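CurG, CurH fusion protein (Moorea producens 3L, PDB 4MYY) joins the class 2 docking domains of CurG and CurH, which probably mediate recognition between successive modules of the curacin A polyketide synthase. Local coordinates at residues Q57-L62 and A68-K73. Numbering follows the deposited sequence.
Sequences QQIKQL and AALALK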
# COMPACT_ATOMS: atom_id res chain seq x y z
N GLN B 57 -7.37 16.44 5.42
CA GLN B 57 -8.75 16.54 5.87
C GLN B 57 -9.58 15.40 5.30
O GLN B 57 -10.36 14.77 6.01
CB GLN B 57 -9.35 17.92 5.49
CG GLN B 57 -10.84 18.06 5.77
CD GLN B 57 -11.20 17.92 7.25
OE1 GLN B 57 -10.71 18.68 8.09
NE2 GLN B 57 -12.07 16.95 7.56
N GLN B 58 -9.40 15.12 4.01
CA GLN B 58 -10.16 14.08 3.36
C GLN B 58 -9.81 12.72 3.95
O GLN B 58 -10.68 11.90 4.24
CB GLN B 58 -9.90 14.10 1.87
CG GLN B 58 -10.49 15.33 1.17
CD GLN B 58 -10.10 15.33 -0.29
OE1 GLN B 58 -10.56 14.49 -1.07
NE2 GLN B 58 -9.20 16.22 -0.65
N ILE B 59 -8.52 12.50 4.13
CA ILE B 59 -8.05 11.23 4.66
C ILE B 59 -8.57 10.96 6.07
O ILE B 59 -8.92 9.83 6.40
CB ILE B 59 -6.50 11.17 4.63
CG1 ILE B 59 -6.06 11.00 3.18
CG2 ILE B 59 -5.99 10.05 5.50
CD1 ILE B 59 -4.61 11.37 2.94
N LYS B 60 -8.63 12.02 6.89
CA LYS B 60 -9.16 11.93 8.25
C LYS B 60 -10.59 11.37 8.29
O LYS B 60 -10.99 10.69 9.25
CB LYS B 60 -9.11 13.32 8.88
CG LYS B 60 -9.50 13.39 10.34
CD LYS B 60 -9.11 14.72 10.94
CE LYS B 60 -9.99 15.86 10.42
NZ LYS B 60 -9.51 17.18 10.92
N GLN B 61 -11.36 11.65 7.24
CA GLN B 61 -12.77 11.24 7.16
C GLN B 61 -12.96 9.85 6.56
O GLN B 61 -14.06 9.30 6.59
CB GLN B 61 -13.57 12.27 6.36
CG GLN B 61 -13.46 13.69 6.89
CD GLN B 61 -14.55 14.57 6.34
OE1 GLN B 61 -14.29 15.52 5.59
NE2 GLN B 61 -15.79 14.27 6.70
N LEU B 62 -11.88 9.26 6.04
CA LEU B 62 -11.92 7.92 5.48
C LEU B 62 -11.92 6.84 6.56
O LEU B 62 -11.40 7.06 7.66
CB LEU B 62 -10.73 7.70 4.54
CG LEU B 62 -10.65 8.57 3.27
CD1 LEU B 62 -9.36 8.19 2.53
CD2 LEU B 62 -11.86 8.38 2.36
N ALA B 68 -6.24 2.24 3.76
CA ALA B 68 -5.34 1.17 3.36
C ALA B 68 -5.38 1.04 1.85
O ALA B 68 -4.32 0.98 1.19
CB ALA B 68 -5.73 -0.14 4.04
N ALA B 69 -6.61 1.02 1.30
CA ALA B 69 -6.77 0.87 -0.14
C ALA B 69 -6.16 2.05 -0.90
O ALA B 69 -5.58 1.83 -1.98
CB ALA B 69 -8.23 0.65 -0.52
N LEU B 70 -6.27 3.26 -0.34
CA LEU B 70 -5.69 4.47 -0.94
C LEU B 70 -4.16 4.36 -1.01
O LEU B 70 -3.56 4.64 -2.05
CB LEU B 70 -6.10 5.70 -0.13
CG LEU B 70 -5.45 7.01 -0.57
CD1 LEU B 70 -5.93 7.37 -1.98
CD2 LEU B 70 -5.83 8.08 0.45
N ALA B 71 -3.54 3.98 0.11
CA ALA B 71 -2.09 3.75 0.13
C ALA B 71 -1.67 2.75 -0.93
O ALA B 71 -0.67 2.97 -1.60
CB ALA B 71 -1.65 3.25 1.50
N LEU B 72 -2.41 1.64 -1.06
CA LEU B 72 -2.00 0.57 -1.99
C LEU B 72 -2.10 1.07 -3.40
O LEU B 72 -1.20 0.85 -4.19
CB LEU B 72 -2.90 -0.65 -1.88
CG LEU B 72 -2.88 -1.46 -0.61
CD1 LEU B 72 -3.81 -2.65 -0.81
CD2 LEU B 72 -1.46 -1.94 -0.35
N LYS B 73 -3.21 1.74 -3.71
CA LYS B 73 -3.38 2.31 -5.05
C LYS B 73 -2.29 3.29 -5.42
O LYS B 73 -1.81 3.29 -6.55
CB LYS B 73 -4.73 3.00 -5.16
CG LYS B 73 -5.74 2.11 -5.80
CD LYS B 73 -5.51 2.17 -7.30
CE LYS B 73 -6.73 1.68 -8.04
NZ LYS B 73 -6.44 1.73 -9.49
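Leu-70 reaches across to Ile-59 and Leu-62 with a single methyl, CD2, which approaches CG1 of Ile-59 to 4.0 Å and CD1 of Leu-62 to 4.1 Å. The bond from its CA to CB is already directed at segment 57-62, and with CG anti to the backbone N (chi1 174°) the isobutyl group extends toward Ile-59, near the end of helix 42-61, and Leu-62, just after it. On the receiving side, Leu-62 also aims its CB across, whereas Ile-59 sends its CB past the partner segment. For Ile-59 the rotation about chi1 (-73°) matters: it sets CG1 beside the backbone N and CG2 anti to it, and CG1 makes the closest approach. Both receiving side chains lie at roughly a right angle to Leu-70, so CD2 of Leu-70 meets the flank of a methylene on Ile-59 and a methyl end on Leu-62.

All three residues are buried; the nearest CA atoms, of Ile-59 and Leu-70, are 9.1 Å apart, a spacing that the side chains bridge, and the segments bury just 86 Å² together. Both segments belong to the CurH part, where helix 42-61 turns through a short connection into helix 64-82, a helix-loop-helix whose inner faces meet at these residues. Leu-28 and Ile-32, on the CurG-derived helix 17-32, also pack against Ile-59, and Leu-28 touches Leu-70 as well, packing between artificially fused parts that need not match the separate proteins; Leu-4 of the second subunit adds to the apolar surroundings of Ile-59. No hydrogen bond or salt bridge spans the two segments, which implies that their direct association rests on van der Waals and hydrophobic packing of aliphatic branches.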